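Uncharacterized protein (Bacteroides eggerthii, PDB 4L3R) is of unknown function but belongs to the DUF4847 family of the calycin clan, whose better-known members often bind small hydrophobic ligands in a beta-barrel. Local coordinates at residues Ile86-Ala99 with Phe111-Gly123. Sequence-based numbering, arbitrary orientation.
Sequences IDGKEHTISISGKA and FISGLFNVFKYEG
Two backbone hydrogen bonds, from His-91 and Ile-93, tie segment 86-99 to strand 118-123. Tyr-121 N donates a hydrogen bond to His-91 O at 3.0 Å, and Ile-93 N bonds to Phe-119 O at 3.1 Å. Between them, Thr-92 and Lys-120 form the single antiparallel bridge.

Farther along, water takes over from direct bonds. One water accepts from Ile-95 N and lies 3.0 Å from Phe-116 O and 2.7 Å from Val-118 O. A second donates to both Ile-95 O and Phe-116 O.

Of all residues in the two segments, Tyr-121 buries the most surface against the other segment. Its CG lies between the backbone N and carbonyl carbon (chi1 76°), which turns the ring back across residues 91-93. Thr-92 O lies in plane at the ring edge, 3.4 Å from Tyr-121 CE1. Ile-86 CG1 and Ile-93 CB pack on the same ring, and the His-91 ring lies obliquely to it, planes at 49°. Replacing Tyr-121 by alanine would remove the ring; a gap would probably open between Ile-86, Ile-93 and His-91, and Val-6 and Ile-9 of helix 4-10 would probably lose their aromatic partner.

Apolar packing continues toward helix 106-116. Ile-95 CD1 reaches Val-118 CG2 at 3.6 Å, and Ala-99 CB touches Ile-112 CG2. Separately, Gly-97 O sits over one face of the Phe-116 ring, offset toward the rim.

Strands 92-96 and 118-123 are the two outermost strands of the antiparallel sheet. Their short, partly water-mediated pairing closes it into a barrel, consistent with the calycin clan.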
ATOM      1  N   ILE B  86       2.637  -6.715  10.746  1.00 53.77           N
ATOM      2  CA  ILE B  86       1.378  -6.243  11.335  1.00 53.89           C
ATOM      3  C   ILE B  86       0.289  -7.250  11.030  1.00 61.69           C
ATOM      4  O   ILE B  86       0.217  -7.730   9.907  1.00 62.69           O
ATOM      5  CB  ILE B  86       1.015  -4.808  10.843  1.00 54.69           C
ATOM      6  CG1 ILE B  86      -0.155  -4.229  11.666  1.00 54.91           C
ATOM      7  CG2 ILE B  86       0.702  -4.776   9.342  1.00 54.93           C
ATOM      8  CD1 ILE B  86      -0.366  -2.785  11.451  1.00 52.85           C
ATOM      9  N   ASP B  87      -0.532  -7.600  12.027  1.00 61.36           N
ATOM     10  CA  ASP B  87      -1.620  -8.562  11.848  1.00 64.65           C
ATOM     11  C   ASP B  87      -2.930  -7.950  12.335  1.00 71.08           C
ATOM     12  O   ASP B  87      -3.067  -7.664  13.519  1.00 69.86           O
ATOM     13  CB  ASP B  87      -1.312  -9.862  12.604  1.00 68.75           C
ATOM     14  CG  ASP B  87      -2.307 -10.988  12.387  1.00 82.24           C
ATOM     15  OD1 ASP B  87      -3.122 -10.894  11.440  1.00 84.81           O
ATOM     16  OD2 ASP B  87      -2.291 -11.949  13.179  1.00 89.19           O
ATOM     17  N   GLY B  88      -3.878  -7.772  11.418  1.00 71.35           N
ATOM     18  CA  GLY B  88      -5.188  -7.206  11.721  1.00 73.43           C
ATOM     19  C   GLY B  88      -6.087  -8.071  12.576  1.00 81.49           C
ATOM     20  O   GLY B  88      -6.992  -7.543  13.229  1.00 82.35           O
ATOM     21  N   LYS B  89      -5.870  -9.405  12.560  1.00 81.00           N
ATOM     22  CA  LYS B  89      -6.680 -10.351  13.334  1.00 85.29           C
ATOM     23  C   LYS B  89      -6.251 -10.324  14.797  1.00 89.70           C
ATOM     24  O   LYS B  89      -7.089 -10.129  15.680  1.00 92.30           O
ATOM     25  CB  LYS B  89      -6.545 -11.777  12.757  1.00 90.12           C
ATOM     26  CG  LYS B  89      -7.507 -12.794  13.362  1.00111.43           C
ATOM     27  CD  LYS B  89      -7.273 -14.189  12.797  1.00124.70           C
ATOM     28  CE  LYS B  89      -8.102 -15.257  13.476  1.00140.80           C
ATOM     29  NZ  LYS B  89      -9.534 -15.204  13.079  1.00153.00           N
ATOM     30  N   GLU B  90      -4.943 -10.518  15.048  1.00 83.40           N
ATOM     31  CA  GLU B  90      -4.372 -10.548  16.397  1.00 82.87           C
ATOM     32  C   GLU B  90      -4.015  -9.145  16.918  1.00 81.40           C
ATOM     33  O   GLU B  90      -3.674  -9.014  18.094  1.00 81.73           O
ATOM     34  CB  GLU B  90      -3.113 -11.442  16.421  1.00 84.04           C
ATOM     35  CG  GLU B  90      -3.359 -12.892  16.028  1.00 99.74           C
ATOM     36  CD  GLU B  90      -4.237 -13.685  16.977  1.00130.13           C
ATOM     37  OE1 GLU B  90      -3.969 -13.659  18.201  1.00124.01           O
ATOM     38  OE2 GLU B  90      -5.179 -14.353  16.493  1.00132.68           O
ATOM     39  N   HIS B  91      -4.097  -8.108  16.067  1.00 73.67           N
ATOM     40  CA  HIS B  91      -3.746  -6.727  16.414  1.00 70.21           C
ATOM     41  C   HIS B  91      -2.298  -6.632  16.955  1.00 68.20           C
ATOM     42  O   HIS B  91      -2.033  -5.876  17.884  1.00 66.69           O
ATOM     43  CB  HIS B  91      -4.768  -6.116  17.391  1.00 73.23           C
ATOM     44  CG  HIS B  91      -6.030  -5.698  16.715  1.00 78.77           C
ATOM     45  ND1 HIS B  91      -7.083  -6.577  16.546  1.00 84.95           N
ATOM     46  CD2 HIS B  91      -6.356  -4.510  16.155  1.00 79.61           C
ATOM     47  CE1 HIS B  91      -8.021  -5.897  15.902  1.00 85.44           C
ATOM     48  NE2 HIS B  91      -7.626  -4.650  15.642  1.00 82.70           N
ATOM     49  N   THR B  92      -1.373  -7.392  16.351  1.00 61.80           N
ATOM     50  CA  THR B  92       0.035  -7.392  16.725  1.00 59.48           C
ATOM     51  C   THR B  92       0.785  -6.488  15.750  1.00 60.74           C
ATOM     52  O   THR B  92       0.291  -6.222  14.653  1.00 61.01           O
ATOM     53  CB  THR B  92       0.601  -8.815  16.735  1.00 68.45           C
ATOM     54  OG1 THR B  92       0.440  -9.397  15.446  1.00 69.28           O
ATOM     55  CG2 THR B  92      -0.053  -9.700  17.796  1.00 67.18           C
ATOM     56  N   ILE B  93       1.956  -6.011  16.152  1.00 53.79           N
ATOM     57  CA  ILE B  93       2.781  -5.149  15.309  1.00 50.88           C
ATOM     58  C   ILE B  93       4.231  -5.245  15.764  1.00 55.24           C
ATOM     59  O   ILE B  93       4.493  -5.350  16.956  1.00 54.64           O
ATOM     60  CB  ILE B  93       2.288  -3.672  15.290  1.00 51.14           C
ATOM     61  CG1 ILE B  93       3.121  -2.829  14.293  1.00 48.84           C
ATOM     62  CG2 ILE B  93       2.317  -3.055  16.700  1.00 50.65           C
ATOM     63  CD1 ILE B  93       2.594  -1.495  14.012  1.00 47.68           C
ATOM     64  N   SER B  94       5.161  -5.204  14.813  1.00 52.37           N
ATOM     65  CA  SER B  94       6.590  -5.220  15.106  1.00 52.99           C
ATOM     66  C   SER B  94       7.301  -4.300  14.084  1.00 54.28           C
ATOM     67  O   SER B  94       6.994  -4.358  12.894  1.00 53.36           O
ATOM     68  CB  SER B  94       7.118  -6.656  15.097  1.00 60.34           C
ATOM     69  OG  SER B  94       8.304  -6.840  14.341  1.00 73.77           O
ATOM     70  N   ILE B  95       8.177  -3.407  14.572  1.00 49.20           N
ATOM     71  CA  ILE B  95       8.944  -2.465  13.752  1.00 48.00           C
ATOM     72  C   ILE B  95      10.412  -2.786  13.979  1.00 52.47           C
ATOM     73  O   ILE B  95      10.854  -2.757  15.121  1.00 52.11           O
ATOM     74  CB  ILE B  95       8.604  -0.987  14.121  1.00 49.57           C
ATOM     75  CG1 ILE B  95       7.103  -0.686  13.861  1.00 48.82           C
ATOM     76  CG2 ILE B  95       9.529   0.007  13.348  1.00 49.03           C
ATOM     77  CD1 ILE B  95       6.567   0.641  14.488  1.00 51.56           C
ATOM     78  N   SER B  96      11.160  -3.098  12.914  1.00 50.82           N
ATOM     79  CA  SER B  96      12.572  -3.465  13.012  1.00 52.77           C
ATOM     80  C   SER B  96      13.449  -2.556  12.153  1.00 56.15           C
ATOM     81  O   SER B  96      13.076  -2.219  11.031  1.00 54.60           O
ATOM     82  CB  SER B  96      12.767  -4.913  12.568  1.00 59.45           C
ATOM     83  OG  SER B  96      11.964  -5.790  13.338  1.00 72.57           O
ATOM     84  N   GLY B  97      14.627  -2.235  12.671  1.00 54.29           N
ATOM     85  CA  GLY B  97      15.609  -1.395  11.995  1.00 55.26           C
ATOM     86  C   GLY B  97      16.349  -0.504  12.967  1.00 59.79           C
ATOM     87  O   GLY B  97      16.398  -0.787  14.168  1.00 58.62           O
ATOM     88  N   LYS B  98      16.928   0.581  12.452  1.00 58.12           N
ATOM     89  CA  LYS B  98      17.660   1.546  13.275  1.00 58.80           C
ATOM     90  C   LYS B  98      17.386   2.958  12.787  1.00 60.83           C
ATOM     91  O   LYS B  98      17.168   3.174  11.592  1.00 62.00           O
ATOM     92  CB  LYS B  98      19.172   1.253  13.292  1.00 65.07           C
ATOM     93  CG  LYS B  98      19.789   0.989  11.929  1.00 83.29           C
ATOM     94  CD  LYS B  98      21.299   0.810  12.024  1.00 98.59           C
ATOM     95  CE  LYS B  98      21.890   0.359  10.710  1.00114.74           C
ATOM     96  NZ  LYS B  98      23.368   0.245  10.777  1.00127.40           N
ATOM     97  N   ALA B  99      17.377   3.910  13.717  1.00 53.22           N
ATOM     98  CA  ALA B  99      17.128   5.305  13.385  1.00 51.93           C
ATOM     99  C   ALA B  99      18.380   5.948  12.782  1.00 58.85           C
ATOM    100  O   ALA B  99      19.503   5.551  13.098  1.00 60.90           O
ATOM    101  CB  ALA B  99      16.701   6.072  14.628  1.00 50.54           C
ATOM    102  N   PHE B 111      10.475   8.455  22.087  1.00 47.16           N
ATOM    103  CA  PHE B 111       9.691   8.205  20.872  1.00 46.62           C
ATOM    104  C   PHE B 111      10.391   7.200  19.943  1.00 50.80           C
ATOM    105  O   PHE B 111       9.776   6.212  19.544  1.00 50.29           O
ATOM    106  CB  PHE B 111       9.469   9.537  20.133  1.00 48.65           C
ATOM    107  CG  PHE B 111       8.700   9.458  18.838  1.00 49.86           C
ATOM    108  CD1 PHE B 111       7.317   9.422  18.837  1.00 52.31           C
ATOM    109  CD2 PHE B 111       9.355   9.519  17.618  1.00 51.79           C
ATOM    110  CE1 PHE B 111       6.605   9.416  17.647  1.00 53.15           C
ATOM    111  CE2 PHE B 111       8.641   9.497  16.420  1.00 54.73           C
ATOM    112  CZ  PHE B 111       7.266   9.456  16.443  1.00 52.58           C
ATOM    113  N   ILE B 112      11.677   7.436  19.639  1.00 48.79           N
ATOM    114  CA  ILE B 112      12.455   6.578  18.732  1.00 50.08           C
ATOM    115  C   ILE B 112      12.659   5.180  19.334  1.00 55.72           C
ATOM    116  O   ILE B 112      12.442   4.195  18.627  1.00 56.32           O
ATOM    117  CB  ILE B 112      13.812   7.247  18.354  1.00 54.74           C
ATOM    118  CG1 ILE B 112      13.585   8.526  17.502  1.00 55.12           C
ATOM    119  CG2 ILE B 112      14.757   6.271  17.629  1.00 56.05           C
ATOM    120  CD1 ILE B 112      13.119   8.312  16.037  1.00 58.89           C
ATOM    121  N   SER B 113      13.072   5.085  20.611  1.00 51.88           N
ATOM    122  CA  SER B 113      13.264   3.777  21.261  1.00 51.86           C
ATOM    123  C   SER B 113      11.971   2.984  21.358  1.00 51.93           C
ATOM    124  O   SER B 113      11.981   1.776  21.148  1.00 52.64           O
ATOM    125  CB  SER B 113      13.843   3.933  22.670  1.00 56.50           C
ATOM    126  OG  SER B 113      15.227   4.226  22.611  1.00 70.83           O
ATOM    127  N   GLY B 114      10.892   3.663  21.729  1.00 45.96           N
ATOM    128  CA  GLY B 114       9.587   3.046  21.894  1.00 44.99           C
ATOM    129  C   GLY B 114       9.030   2.444  20.623  1.00 48.73           C
ATOM    130  O   GLY B 114       8.399   1.387  20.678  1.00 48.29           O
ATOM    131  N   LEU B 115       9.266   3.093  19.467  1.00 45.08           N
ATOM    132  CA  LEU B 115       8.761   2.586  18.182  1.00 43.97           C
ATOM    133  C   LEU B 115       9.378   1.243  17.815  1.00 49.47           C
ATOM    134  O   LEU B 115       8.652   0.377  17.341  1.00 49.22           O
ATOM    135  CB  LEU B 115       8.966   3.598  17.057  1.00 42.93           C
ATOM    136  CG  LEU B 115       7.969   4.754  17.072  1.00 46.53           C
ATOM    137  CD1 LEU B 115       8.471   5.892  16.223  1.00 45.88           C
ATOM    138  CD2 LEU B 115       6.580   4.310  16.571  1.00 47.18           C
ATOM    139  N   PHE B 116      10.669   1.026  18.099  1.00 47.05           N
ATOM    140  CA  PHE B 116      11.296  -0.264  17.789  1.00 47.13           C
ATOM    141  C   PHE B 116      10.915  -1.360  18.798  1.00 52.52           C
ATOM    142  O   PHE B 116      11.218  -2.524  18.540  1.00 54.51           O
ATOM    143  CB  PHE B 116      12.823  -0.124  17.713  1.00 48.91           C
ATOM    144  CG  PHE B 116      13.282   0.686  16.520  1.00 48.64           C
ATOM    145  CD1 PHE B 116      13.064   0.230  15.223  1.00 49.82           C
ATOM    146  CD2 PHE B 116      13.990   1.872  16.694  1.00 49.29           C
ATOM    147  CE1 PHE B 116      13.484   0.977  14.125  1.00 50.16           C
ATOM    148  CE2 PHE B 116      14.426   2.611  15.591  1.00 51.36           C
ATOM    149  CZ  PHE B 116      14.162   2.163  14.315  1.00 48.87           C
ATOM    150  N   ASN B 117      10.266  -1.002  19.936  1.00 47.59           N
ATOM    151  CA  ASN B 117       9.830  -1.948  20.954  1.00 48.62           C
ATOM    152  C   ASN B 117       8.311  -2.168  20.929  1.00 53.17           C
ATOM    153  O   ASN B 117       7.794  -2.776  21.871  1.00 55.39           O
ATOM    154  CB  ASN B 117      10.266  -1.463  22.356  1.00 48.59           C
ATOM    155  CG  ASN B 117      11.757  -1.496  22.580  1.00 64.46           C
ATOM    156  OD1 ASN B 117      12.448  -2.423  22.157  1.00 63.05           O
ATOM    157  ND2 ASN B 117      12.282  -0.528  23.318  1.00 57.42           N
ATOM    158  N   VAL B 118       7.586  -1.719  19.878  1.00 48.16           N
ATOM    159  CA  VAL B 118       6.139  -1.974  19.804  1.00 48.44           C
ATOM    160  C   VAL B 118       5.892  -3.480  19.652  1.00 54.10           C
ATOM    161  O   VAL B 118       6.713  -4.173  19.048  1.00 54.47           O
ATOM    162  CB  VAL B 118       5.383  -1.194  18.691  1.00 50.84           C
ATOM    163  CG1 VAL B 118       5.464   0.308  18.923  1.00 48.49           C
ATOM    164  CG2 VAL B 118       5.852  -1.577  17.277  1.00 50.50           C
ATOM    165  N   PHE B 119       4.801  -3.986  20.241  1.00 51.99           N
ATOM    166  CA  PHE B 119       4.430  -5.404  20.131  1.00 53.31           C
ATOM    167  C   PHE B 119       2.943  -5.590  19.745  1.00 56.60           C
ATOM    168  O   PHE B 119       2.627  -6.606  19.125  1.00 56.65           O
ATOM    169  CB  PHE B 119       4.765  -6.174  21.416  1.00 57.95           C
ATOM    170  CG  PHE B 119       4.039  -5.736  22.661  1.00 60.77           C
ATOM    171  CD1 PHE B 119       4.543  -4.714  23.452  1.00 62.54           C
ATOM    172  CD2 PHE B 119       2.933  -6.434  23.120  1.00 66.43           C
ATOM    173  CE1 PHE B 119       3.895  -4.339  24.631  1.00 65.15           C
ATOM    174  CE2 PHE B 119       2.305  -6.078  24.312  1.00 70.79           C
ATOM    175  CZ  PHE B 119       2.781  -5.023  25.051  1.00 67.19           C
ATOM    176  N   LYS B 120       2.039  -4.645  20.098  1.00 53.05           N
ATOM    177  CA  LYS B 120       0.619  -4.726  19.729  1.00 54.38           C
ATOM    178  C   LYS B 120       0.036  -3.319  19.593  1.00 57.96           C
ATOM    179  O   LYS B 120       0.692  -2.343  19.955  1.00 55.34           O
ATOM    180  CB  LYS B 120      -0.197  -5.581  20.732  1.00 60.18           C
ATOM    181  CG  LYS B 120      -0.367  -4.978  22.132  1.00 69.83           C
ATOM    182  CD  LYS B 120      -1.157  -5.894  23.074  1.00 77.89           C
ATOM    183  CE  LYS B 120      -1.485  -5.225  24.391  1.00 86.81           C
ATOM    184  NZ  LYS B 120      -2.270  -6.111  25.297  1.00104.16           N
ATOM    185  N   TYR B 121      -1.181  -3.217  19.040  1.00 57.07           N
ATOM    186  CA  TYR B 121      -1.822  -1.923  18.820  1.00 56.13           C
ATOM    187  C   TYR B 121      -3.342  -2.012  18.820  1.00 65.08           C
ATOM    188  O   TYR B 121      -3.927  -3.092  18.833  1.00 67.11           O
ATOM    189  CB  TYR B 121      -1.374  -1.341  17.457  1.00 53.82           C
ATOM    190  CG  TYR B 121      -2.035  -2.009  16.269  1.00 56.17           C
ATOM    191  CD1 TYR B 121      -1.583  -3.235  15.793  1.00 58.25           C
ATOM    192  CD2 TYR B 121      -3.161  -1.453  15.669  1.00 57.82           C
ATOM    193  CE1 TYR B 121      -2.222  -3.882  14.738  1.00 59.65           C
ATOM    194  CE2 TYR B 121      -3.813  -2.095  14.618  1.00 59.83           C
ATOM    195  CZ  TYR B 121      -3.341  -3.313  14.157  1.00 64.38           C
ATOM    196  OH  TYR B 121      -3.955  -3.978  13.127  1.00 65.45           O
ATOM    197  N   GLU B 122      -3.966  -0.844  18.745  1.00 63.30           N
ATOM    198  CA  GLU B 122      -5.399  -0.683  18.557  1.00 66.95           C
ATOM    199  C   GLU B 122      -5.613   0.704  17.943  1.00 70.35           C
ATOM    200  O   GLU B 122      -4.764   1.584  18.097  1.00 67.29           O
ATOM    201  CB  GLU B 122      -6.198  -0.912  19.857  1.00 72.09           C
ATOM    202  CG  GLU B 122      -5.930   0.083  20.971  1.00 83.64           C
ATOM    203  CD  GLU B 122      -6.540  -0.255  22.321  1.00105.04           C
ATOM    204  OE1 GLU B 122      -7.203  -1.311  22.444  1.00101.77           O
ATOM    205  OE2 GLU B 122      -6.333   0.539  23.268  1.00 94.71           O
ATOM    206  N   GLY B 123      -6.682   0.859  17.180  1.00 69.49           N
ATOM    207  CA  GLY B 123      -6.965   2.131  16.536  1.00 69.40           C
ATOM    208  C   GLY B 123      -8.194   2.151  15.656  1.00 76.79           C
ATOM    209  O   GLY B 123      -8.801   1.112  15.374  1.00 78.74           O
TER
HETATM  210  O   HOH W   1       8.807  -3.838  17.427  1.00 47.32           O
HETATM  211  O   HOH W   2      12.705  -3.845  16.695  1.00 63.35           O